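PDB 4B29: dimethylsulfoniopropionate lyase, which probably cleaves dimethylsulfoniopropionate to release dimethyl sulfide, a step of the marine sulfur cycle, at a zinc site inside a cupin barrel. Local coordinates for residues H148-E153 with V202-A207; W117-G122 with R133-Y138; G161-H166 with H189-L194. One frame throughout, in Å; residues are numbered along the deposited sequence.

Interaction 1: H148-E153 with V202-A207; sequences HEHLPE and VLWRGA. With ZN (zinc ion), chain J; PO4 (phosphate ion), chain B.
Trp204 turns the edge of its six-membered ring onto the face of His150 in a tilted edge-to-face pair: CZ3 sits over the centre of the imidazole, 3.4 Å from His150 CE1, and the planes meet at 51°. Pro152, rigid and apolar, meets the same indole at its edge through CG. Further along, the Leu151 and Ala207 side chains touch at the solvent-exposed end. With CG between backbone N and carbonyl carbon (chi1 39°), His150 points its ring inward to the Trp204 edge and to the zinc ion, 2.1 Å from NE2; ND1 donates in plane to Pro152 O over 2.9 Å, fixing the ring's rotation. His150 belongs to the metal site of this cupin fold, with Glu154 and His189 as the other protein ligands; a phosphate, probably from the crystallisation liquor, adds O4. His148 NE2 holds phosphate O3 at 2.7 Å, nearly straight. Backbone bonds tie Glu153 to Arg205 as an antiparallel pair, Arg205 N giving the firmer one and Glu153 N a weak one. In their salt bridge Arg205 NE reaches Glu153 OE1 at 2.7 Å in the guanidinium plane, while NH2 adds a weak bond to the same oxygen. One water joins Leu151 O to Ala207 O.

Interaction 2: W117-G122 with R133-Y138; sequences WFELAG and RVTVGY. With EDO (1,2-ethanediol), chain F; PO4 (phosphate ion), chain E.
The Phe118 ring carries Val136 over one face in a CH-pi contact, CB 3.9 Å from the centroid and near the rim, the methyls beyond it, CG1 by CE2 and CG2 by CZ. With chi1 of 67°, Phe118 swings its ring alongside the branched valine. On the opposite side of the sheet the Arg133 guanidinium takes Thr135 CG2 over one face and is approached obliquely by Trp117 CH2, 3.7 Å from NH2. The Glu119 carboxylate, at 71° to that guanidinium, makes a long salt bridge, Glu119 OE1 to Arg133 NH2 3.9 Å; OE1 is also hydrogen-bonded to Ser124 OG and salt-bridged to Arg99, and Arg133 NH2 pairs with Asp212. Paired backbone bonds join Phe118 and Val136. Beyond Glu119 comes a classic beta bulge: Val134 O accepts from Leu120 N at 2.8 Å and Ala121 N at 3.3 Å. At Gly122 a CB would jam against the preceding carbonyl O and clash with Glu119 OE2. Thr135 OG1 hydrogen-bonds Trp204 NE1 and, at 2.8 Å with either as donor, O2 of an ethanediol probably from the crystallisation liquor. Helix 24-41 packs on Phe118 and Leu120, and strand 198-205 flanks strand 133-139 on its other edge, touching Val134 and Val136.

Interaction 3: G161-H166 with H189-L194; sequences GRALFH and HAMTTL. With ZN (zinc ion), chain J.
Strands 163-166 and 189-192 run antiparallel, their axes 4.6 Å apart at closest, with Leu164-Thr192 and His166-Ala190 as hydrogen-bonded pairs flanking the non-hydrogen-bonded pair Phe165-Met191. That middle pair makes a Met-aromatic contact: Met191 CG sits over the centre of the Phe165 ring, 3.8 Å from the centroid, and SD lies obliquely, 3.5 Å from Phe165 CZ. An extended start to the methionine (chi1 -171°) lays its chain alongside the phenylalanine, pointing the same way, and the bend at chi3 turns the methyl aside. Ala163 CB packs on Met191 CG at 3.7 Å. On the other face, His166 and Thr192 form a polar pair. His166 turns its ring edge toward Thr192, with NE2 3.2 Å from OG1, and one water bonds to both atoms; Thr192 OG1 also bonds Asp144. A second water links Arg162 O to Leu194 N. His189 sends NE2 to the zinc ion at 2.0 Å, while its ND1 bonds Ala187 O, steadying the imidazole from behind. The contact thus separates two chemistries: a sulfur-aromatic patch facing strand 198-205, and a hydrated histidine-threonine face, while metal binding would probably polarise the His189 ring and strengthen its ND1-H as a donor.

Interaction 2 lies in one sheet of the cupin barrel and interaction 3 in the other; interaction 1, with its first segment leaving the second sheet, links them near the zinc ion. Interactions 1 and 3 meet at that metal, where His150 NE2 and His189 NE2 are fellow ligands 3.2 Å apart. Beside it His148 N lies 2.8 Å from His189 O, a probable hydrogen bond between neighbouring strands. Interaction 2 touches interaction 1 along strands 133-139 and 198-205, with Val202 N 2.8 Å from Thr135 O and Trp204 NE1 2.9 Å from Thr135 OG1. Trp204 thus links Thr135, whose side chain is about 8 Å from the zinc ion, to the metal ligand His150. Interactions 2 and 3 do not touch; their centres are about 18 Å apart.

Interaction 1: H148-E153 with V202-A207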
loop_
_atom_site.group_PDB
_atom_site.type_symbol
_atom_site.label_atom_id
_atom_site.label_comp_id
_atom_site.label_asym_id
_atom_site.label_seq_id
_atom_site.Cartn_x
_atom_site.Cartn_y
_atom_site.Cartn_z
ATOM N N HIS A 148 11.777 -1.757 9.248
ATOM C CA HIS A 148 10.559 -2.020 10.036
ATOM C C HIS A 148 10.172 -3.467 9.795
ATOM O O HIS A 148 10.671 -4.107 8.866
ATOM C CB HIS A 148 9.430 -1.074 9.646
ATOM C CG HIS A 148 9.088 -1.094 8.195
ATOM N ND1 HIS A 148 9.875 -0.467 7.250
ATOM C CD2 HIS A 148 8.039 -1.632 7.521
ATOM C CE1 HIS A 148 9.343 -0.634 6.053
ATOM N NE2 HIS A 148 8.219 -1.331 6.192
ATOM N N GLU A 149 9.278 -4.000 10.639
ATOM C CA GLU A 149 9.067 -5.434 10.588
ATOM C C GLU A 149 7.716 -5.769 11.213
ATOM O O GLU A 149 7.101 -4.932 11.887
ATOM C CB GLU A 149 10.170 -6.171 11.365
ATOM C CG GLU A 149 10.162 -5.760 12.863
ATOM C CD GLU A 149 11.329 -6.379 13.550
ATOM O OE1 GLU A 149 12.443 -5.828 13.432
ATOM O OE2 GLU A 149 11.137 -7.467 14.136
ATOM N N HIS A 150 7.274 -6.995 10.973
ATOM C CA HIS A 150 6.002 -7.469 11.533
ATOM C C HIS A 150 5.925 -8.971 11.335
ATOM O O HIS A 150 6.499 -9.537 10.371
ATOM C CB HIS A 150 4.797 -6.797 10.840
ATOM C CG HIS A 150 4.991 -6.624 9.362
ATOM N ND1 HIS A 150 4.912 -7.664 8.467
ATOM C CD2 HIS A 150 5.327 -5.531 8.650
ATOM C CE1 HIS A 150 5.167 -7.216 7.241
ATOM N NE2 HIS A 150 5.415 -5.917 7.338
ATOM N N LEU A 151 5.121 -9.630 12.192
ATOM C CA LEU A 151 4.965 -11.075 12.033
ATOM C C LEU A 151 4.320 -11.537 10.676
ATOM O O LEU A 151 4.788 -12.468 10.070
ATOM C CB LEU A 151 4.167 -11.633 13.247
ATOM C CG LEU A 151 3.850 -13.111 13.199
ATOM C CD1 LEU A 151 5.125 -14.002 13.215
ATOM C CD2 LEU A 151 2.971 -13.417 14.460
ATOM N N PRO A 152 3.201 -10.910 10.221
ATOM C CA PRO A 152 2.548 -11.421 9.010
ATOM C C PRO A 152 3.441 -11.259 7.776
ATOM O O PRO A 152 4.306 -10.357 7.739
ATOM C CB PRO A 152 1.294 -10.509 8.856
ATOM C CG PRO A 152 1.530 -9.296 9.749
ATOM C CD PRO A 152 2.381 -9.884 10.904
ATOM N N GLU A 153 3.269 -12.182 6.866
ATOM C CA GLU A 153 3.924 -12.057 5.522
ATOM C C GLU A 153 3.247 -10.975 4.716
ATOM O O GLU A 153 2.058 -10.682 4.908
ATOM C CB GLU A 153 3.762 -13.360 4.783
ATOM C CG GLU A 153 4.591 -14.521 5.461
ATOM C CD GLU A 153 4.383 -15.812 4.772
ATOM O OE1 GLU A 153 3.712 -15.838 3.708
ATOM O OE2 GLU A 153 4.900 -16.878 5.201
ATOM N N VAL A 202 -0.607 -3.651 -1.488
ATOM C CA VAL A 202 0.152 -4.706 -0.780
ATOM C C VAL A 202 -0.833 -5.728 -0.215
ATOM O O VAL A 202 -1.878 -5.347 0.303
ATOM C CB VAL A 202 0.908 -4.049 0.379
ATOM C CG1 VAL A 202 1.652 -5.081 1.250
ATOM C CG2 VAL A 202 1.893 -2.988 -0.193
ATOM N N LEU A 203 -0.492 -6.996 -0.348
ATOM C CA LEU A 203 -1.295 -8.060 0.298
ATOM C C LEU A 203 -0.582 -8.564 1.559
ATOM O O LEU A 203 0.684 -8.557 1.663
ATOM C CB LEU A 203 -1.415 -9.277 -0.615
ATOM C CG LEU A 203 -1.908 -9.051 -2.076
ATOM C CD1 LEU A 203 -2.096 -10.355 -2.787
ATOM C CD2 LEU A 203 -3.246 -8.246 -2.044
ATOM N N TRP A 204 -1.397 -9.081 2.505
ATOM C CA TRP A 204 -0.824 -9.619 3.755
ATOM C C TRP A 204 -1.475 -10.952 4.045
ATOM O O TRP A 204 -2.663 -11.157 3.699
ATOM C CB TRP A 204 -1.185 -8.710 4.956
ATOM C CG TRP A 204 -0.825 -7.262 4.853
ATOM C CD1 TRP A 204 -1.305 -6.297 3.933
ATOM C CD2 TRP A 204 0.177 -6.613 5.608
ATOM N NE1 TRP A 204 -0.703 -5.092 4.189
ATOM C CE2 TRP A 204 0.207 -5.257 5.207
ATOM C CE3 TRP A 204 1.034 -7.038 6.636
ATOM C CZ2 TRP A 204 1.089 -4.313 5.775
ATOM C CZ3 TRP A 204 1.922 -6.070 7.223
ATOM C CH2 TRP A 204 1.916 -4.743 6.802
ATOM N N ARG A 205 -0.700 -11.866 4.625
ATOM C CA ARG A 205 -1.277 -13.144 5.036
ATOM C C ARG A 205 -0.513 -13.753 6.201
ATOM O O ARG A 205 0.587 -13.286 6.572
ATOM C CB ARG A 205 -1.307 -14.151 3.879
ATOM C CG ARG A 205 0.102 -14.771 3.656
ATOM C CD ARG A 205 0.099 -15.586 2.349
ATOM N NE ARG A 205 1.441 -16.229 2.211
ATOM C CZ ARG A 205 1.755 -17.080 1.247
ATOM N NH1 ARG A 205 0.891 -17.387 0.261
ATOM N NH2 ARG A 205 2.988 -17.640 1.244
ATOM N N GLY A 206 -1.118 -14.790 6.791
ATOM C CA GLY A 206 -0.312 -15.642 7.714
ATOM C C GLY A 206 -0.561 -15.334 9.180
ATOM O O GLY A 206 -1.442 -14.532 9.544
ATOM N N ALA A 207 0.250 -15.939 10.028
ATOM C CA ALA A 207 0.225 -15.614 11.472
ATOM C C ALA A 207 0.393 -14.133 11.692
ATOM O O ALA A 207 1.204 -13.452 11.045
ATOM C CB ALA A 207 1.369 -16.387 12.199
HETATM ZN ZN ZN J . 6.027 -4.621 5.850
HETATM P P PO4 B . 4.947 -1.914 5.426
HETATM O O1 PO4 B . 4.664 -0.614 6.119
HETATM O O2 PO4 B . 3.692 -2.284 4.612
HETATM O O3 PO4 B . 6.158 -1.839 4.506
HETATM O O4 PO4 B . 5.217 -3.020 6.394
HETATM O O HOH W 1 3.378 -14.785 9.519
HETATM O O HOH W 2 4.366 -19.014 3.689
#

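Interaction 2: W117-G122 with R133-Y138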
loop_
_atom_site.group_PDB
_atom_site.type_symbol
_atom_site.label_atom_id
_atom_site.label_comp_id
_atom_site.label_asym_id
_atom_site.label_seq_id
_atom_site.Cartn_x
_atom_site.Cartn_y
_atom_site.Cartn_z
ATOM N N TRP A 117 -0.998 5.769 4.483
ATOM C CA TRP A 117 -1.474 4.481 3.988
ATOM C C TRP A 117 -2.937 4.301 4.381
ATOM O O TRP A 117 -3.443 5.004 5.276
ATOM C CB TRP A 117 -0.643 3.319 4.592
ATOM C CG TRP A 117 -0.781 3.116 6.066
ATOM C CD1 TRP A 117 -0.186 3.828 7.054
ATOM C CD2 TRP A 117 -1.584 2.109 6.716
ATOM N NE1 TRP A 117 -0.549 3.317 8.303
ATOM C CE2 TRP A 117 -1.411 2.268 8.112
ATOM C CE3 TRP A 117 -2.415 1.091 6.241
ATOM C CZ2 TRP A 117 -2.045 1.429 9.059
ATOM C CZ3 TRP A 117 -3.059 0.261 7.180
ATOM C CH2 TRP A 117 -2.856 0.445 8.570
ATOM N N PHE A 118 -3.586 3.324 3.753
ATOM C CA PHE A 118 -4.927 2.992 4.205
ATOM C C PHE A 118 -5.189 1.518 3.923
ATOM O O PHE A 118 -4.464 0.865 3.149
ATOM C CB PHE A 118 -5.983 3.888 3.540
ATOM C CG PHE A 118 -6.157 3.693 2.033
ATOM C CD1 PHE A 118 -7.063 2.762 1.487
ATOM C CD2 PHE A 118 -5.431 4.491 1.152
ATOM C CE1 PHE A 118 -7.254 2.653 0.076
ATOM C CE2 PHE A 118 -5.630 4.394 -0.242
ATOM C CZ PHE A 118 -6.501 3.467 -0.802
ATOM N N GLU A 119 -6.252 0.985 4.534
ATOM C CA GLU A 119 -6.578 -0.439 4.335
ATOM C C GLU A 119 -7.784 -0.511 3.418
ATOM O O GLU A 119 -8.885 -0.067 3.777
ATOM C CB GLU A 119 -6.887 -1.076 5.708
ATOM C CG GLU A 119 -7.135 -2.605 5.656
ATOM C CD GLU A 119 -7.356 -3.181 7.069
ATOM O OE1 GLU A 119 -7.130 -2.488 8.091
ATOM O OE2 GLU A 119 -8.007 -4.236 7.132
ATOM N N LEU A 120 -7.579 -1.007 2.207
ATOM C CA LEU A 120 -8.671 -1.083 1.264
ATOM C C LEU A 120 -9.619 -2.209 1.632
ATOM O O LEU A 120 -10.857 -2.044 1.596
ATOM C CB LEU A 120 -8.087 -1.331 -0.138
ATOM C CG LEU A 120 -9.095 -1.603 -1.250
ATOM C CD1 LEU A 120 -10.171 -0.409 -1.334
ATOM C CD2 LEU A 120 -8.362 -1.827 -2.594
ATOM N N ALA A 121 -9.050 -3.373 1.938
ATOM C CA ALA A 121 -9.892 -4.566 2.232
ATOM C C ALA A 121 -9.226 -5.303 3.366
ATOM O O ALA A 121 -7.990 -5.406 3.444
ATOM C CB ALA A 121 -10.040 -5.491 1.034
ATOM N N GLY A 122 -10.047 -5.824 4.285
ATOM C CA GLY A 122 -9.473 -6.624 5.342
ATOM C C GLY A 122 -10.324 -6.462 6.600
ATOM O O GLY A 122 -11.460 -5.911 6.541
ATOM N N ARG A 133 -5.845 -9.262 3.551
ATOM C CA ARG A 133 -5.766 -7.853 3.883
ATOM C C ARG A 133 -5.025 -7.171 2.733
ATOM O O ARG A 133 -4.005 -7.706 2.248
ATOM C CB ARG A 133 -5.034 -7.701 5.199
ATOM C CG ARG A 133 -4.855 -6.315 5.657
ATOM C CD ARG A 133 -4.155 -6.352 7.033
ATOM N NE ARG A 133 -4.214 -5.062 7.705
ATOM C CZ ARG A 133 -3.175 -4.307 8.034
ATOM N NH1 ARG A 133 -1.936 -4.645 7.702
ATOM N NH2 ARG A 133 -3.378 -3.188 8.678
ATOM N N VAL A 134 -5.579 -6.045 2.289
ATOM C CA VAL A 134 -5.018 -5.295 1.151
ATOM C C VAL A 134 -4.822 -3.867 1.649
ATOM O O VAL A 134 -5.778 -3.192 2.037
ATOM C CB VAL A 134 -5.993 -5.263 -0.028
ATOM C CG1 VAL A 134 -5.342 -4.444 -1.183
ATOM C CG2 VAL A 134 -6.317 -6.641 -0.530
ATOM N N THR A 135 -3.577 -3.387 1.631
ATOM C CA THR A 135 -3.302 -2.009 2.028
ATOM C C THR A 135 -2.655 -1.246 0.872
ATOM O O THR A 135 -2.169 -1.844 -0.088
ATOM C CB THR A 135 -2.406 -1.857 3.265
ATOM O OG1 THR A 135 -1.121 -2.473 3.015
ATOM C CG2 THR A 135 -3.063 -2.519 4.473
ATOM N N VAL A 136 -2.687 0.073 0.990
ATOM C CA VAL A 136 -2.112 0.946 -0.057
ATOM C C VAL A 136 -1.224 1.961 0.646
ATOM O O VAL A 136 -1.607 2.509 1.694
ATOM C CB VAL A 136 -3.274 1.705 -0.822
ATOM C CG1 VAL A 136 -2.673 2.895 -1.674
ATOM C CG2 VAL A 136 -4.033 0.738 -1.713
ATOM N N GLY A 137 -0.023 2.253 0.094
ATOM C CA GLY A 137 0.851 3.251 0.717
ATOM C C GLY A 137 1.300 4.236 -0.371
ATOM O O GLY A 137 1.337 3.869 -1.577
ATOM N N TYR A 138 1.533 5.486 0.019
ATOM C CA TYR A 138 2.138 6.488 -0.883
ATOM C C TYR A 138 3.277 7.143 -0.141
ATOM O O TYR A 138 3.159 7.470 1.050
ATOM C CB TYR A 138 1.114 7.561 -1.246
ATOM C CG TYR A 138 1.746 8.676 -2.080
ATOM C CD1 TYR A 138 1.814 8.552 -3.458
ATOM C CD2 TYR A 138 2.294 9.795 -1.437
ATOM C CE1 TYR A 138 2.406 9.616 -4.250
ATOM C CE2 TYR A 138 2.918 10.839 -2.196
ATOM C CZ TYR A 138 2.915 10.721 -3.581
ATOM O OH TYR A 138 3.509 11.756 -4.305
HETATM C C1 EDO F . 1.706 -0.661 2.027
HETATM O O1 EDO F . 2.758 -0.050 1.277
HETATM C C2 EDO F . 1.498 0.197 3.246
HETATM O O2 EDO F . 0.611 -0.561 4.045
HETATM P P PO4 E . 5.284 15.283 -3.708
HETATM O O1 PO4 E . 4.166 16.351 -3.728
HETATM O O2 PO4 E . 4.722 13.872 -3.749
HETATM O O3 PO4 E . 6.043 15.377 -5.009
HETATM O O4 PO4 E . 6.168 15.392 -2.473
HETATM O O HOH W 3 -6.647 -5.219 9.607
#

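Interaction 3: G161-H166 with H189-L194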
loop_
_atom_site.group_PDB
_atom_site.type_symbol
_atom_site.label_atom_id
_atom_site.label_comp_id
_atom_site.label_asym_id
_atom_site.label_seq_id
_atom_site.Cartn_x
_atom_site.Cartn_y
_atom_site.Cartn_z
ATOM N N GLY A 161 5.163 5.177 -9.972
ATOM C CA GLY A 161 6.399 5.669 -9.352
ATOM C C GLY A 161 7.430 4.539 -9.314
ATOM O O GLY A 161 7.379 3.598 -10.124
ATOM N N ARG A 162 8.364 4.647 -8.377
ATOM C CA ARG A 162 9.447 3.640 -8.244
ATOM C C ARG A 162 10.192 3.903 -6.958
ATOM O O ARG A 162 10.180 5.027 -6.405
ATOM C CB ARG A 162 10.390 3.693 -9.467
ATOM C CG ARG A 162 11.219 4.908 -9.494
ATOM C CD ARG A 162 12.023 4.985 -10.871
ATOM N NE ARG A 162 13.142 4.094 -11.150
ATOM C CZ ARG A 162 14.430 4.334 -10.819
ATOM N NH1 ARG A 162 14.770 5.389 -10.094
ATOM N NH2 ARG A 162 15.404 3.512 -11.206
ATOM N N ALA A 163 10.800 2.849 -6.407
ATOM C CA ALA A 163 11.584 3.024 -5.205
ATOM C C ALA A 163 12.565 1.881 -5.027
ATOM O O ALA A 163 12.409 0.839 -5.651
ATOM C CB ALA A 163 10.641 3.112 -3.921
ATOM N N LEU A 164 13.527 2.099 -4.127
ATOM C CA LEU A 164 14.537 1.093 -3.808
ATOM C C LEU A 164 14.101 0.351 -2.558
ATOM O O LEU A 164 13.941 0.983 -1.504
ATOM C CB LEU A 164 15.895 1.793 -3.596
ATOM C CG LEU A 164 17.045 0.826 -3.354
ATOM C CD1 LEU A 164 17.281 -0.065 -4.577
ATOM C CD2 LEU A 164 18.304 1.717 -2.970
ATOM N N PHE A 165 13.951 -0.974 -2.702
ATOM C CA PHE A 165 13.473 -1.857 -1.621
ATOM C C PHE A 165 14.591 -2.650 -0.989
ATOM O O PHE A 165 15.358 -3.314 -1.698
ATOM C CB PHE A 165 12.430 -2.814 -2.183
ATOM C CG PHE A 165 11.086 -2.163 -2.372
ATOM C CD1 PHE A 165 10.830 -1.282 -3.460
ATOM C CD2 PHE A 165 10.095 -2.369 -1.394
ATOM C CE1 PHE A 165 9.581 -0.661 -3.628
ATOM C CE2 PHE A 165 8.807 -1.766 -1.555
ATOM C CZ PHE A 165 8.556 -0.930 -2.656
ATOM N N HIS A 166 14.670 -2.557 0.348
ATOM C CA HIS A 166 15.673 -3.232 1.166
ATOM C C HIS A 166 15.016 -4.348 1.968
ATOM O O HIS A 166 13.867 -4.166 2.447
ATOM C CB HIS A 166 16.263 -2.251 2.191
ATOM C CG HIS A 166 16.777 -0.977 1.584
ATOM N ND1 HIS A 166 17.983 -0.925 0.899
ATOM C CD2 HIS A 166 16.266 0.275 1.562
ATOM C CE1 HIS A 166 18.184 0.318 0.474
ATOM N NE2 HIS A 166 17.165 1.069 0.873
ATOM N N HIS A 189 12.504 -4.855 6.722
ATOM C CA HIS A 189 12.596 -4.320 5.354
ATOM C C HIS A 189 12.570 -2.810 5.438
ATOM O O HIS A 189 12.174 -2.220 6.467
ATOM C CB HIS A 189 11.469 -4.915 4.461
ATOM C CG HIS A 189 10.122 -4.986 5.135
ATOM N ND1 HIS A 189 9.820 -5.966 6.056
ATOM C CD2 HIS A 189 9.000 -4.246 4.967
ATOM C CE1 HIS A 189 8.560 -5.804 6.465
ATOM N NE2 HIS A 189 8.041 -4.797 5.789
ATOM N N ALA A 190 12.924 -2.161 4.335
ATOM C CA ALA A 190 12.929 -0.697 4.308
ATOM C C ALA A 190 12.811 -0.241 2.859
ATOM O O ALA A 190 12.807 -1.067 1.940
ATOM C CB ALA A 190 14.262 -0.166 4.942
ATOM N N MET A 191 12.606 1.051 2.645
ATOM C CA MET A 191 12.405 1.505 1.277
ATOM C C MET A 191 12.835 2.977 1.175
ATOM O O MET A 191 12.554 3.744 2.081
ATOM C CB MET A 191 10.901 1.418 0.948
ATOM C CG MET A 191 10.593 1.670 -0.544
ATOM S SD MET A 191 8.800 1.981 -0.797
ATOM C CE MET A 191 8.676 3.586 -0.022
ATOM N N THR A 192 13.442 3.351 0.047
ATOM C CA THR A 192 13.885 4.733 -0.162
ATOM C C THR A 192 13.301 5.227 -1.476
ATOM O O THR A 192 13.453 4.561 -2.526
ATOM C CB THR A 192 15.422 4.722 -0.338
ATOM O OG1 THR A 192 15.987 4.088 0.811
ATOM C CG2 THR A 192 15.955 6.174 -0.498
ATOM N N THR A 193 12.658 6.387 -1.446
ATOM C CA THR A 193 12.305 7.034 -2.715
ATOM C C THR A 193 13.428 8.073 -3.015
ATOM O O THR A 193 13.979 8.721 -2.121
ATOM C CB THR A 193 10.962 7.785 -2.705
ATOM O OG1 THR A 193 10.874 8.547 -1.509
ATOM C CG2 THR A 193 9.748 6.789 -2.711
ATOM N N LEU A 194 13.710 8.181 -4.294
ATOM C CA LEU A 194 14.719 9.130 -4.790
ATOM C C LEU A 194 13.959 10.281 -5.442
ATOM O O LEU A 194 13.240 10.994 -4.757
ATOM C CB LEU A 194 15.665 8.388 -5.733
ATOM C CG LEU A 194 16.609 7.324 -5.145
ATOM C CD1 LEU A 194 17.368 7.845 -3.937
ATOM C CD2 LEU A 194 15.891 6.007 -4.818
HETATM ZN ZN ZN J . 6.027 -4.621 5.850
HETATM O O HOH W 4 11.841 7.103 -6.188
HETATM O O HOH W 5 18.567 3.579 0.675
#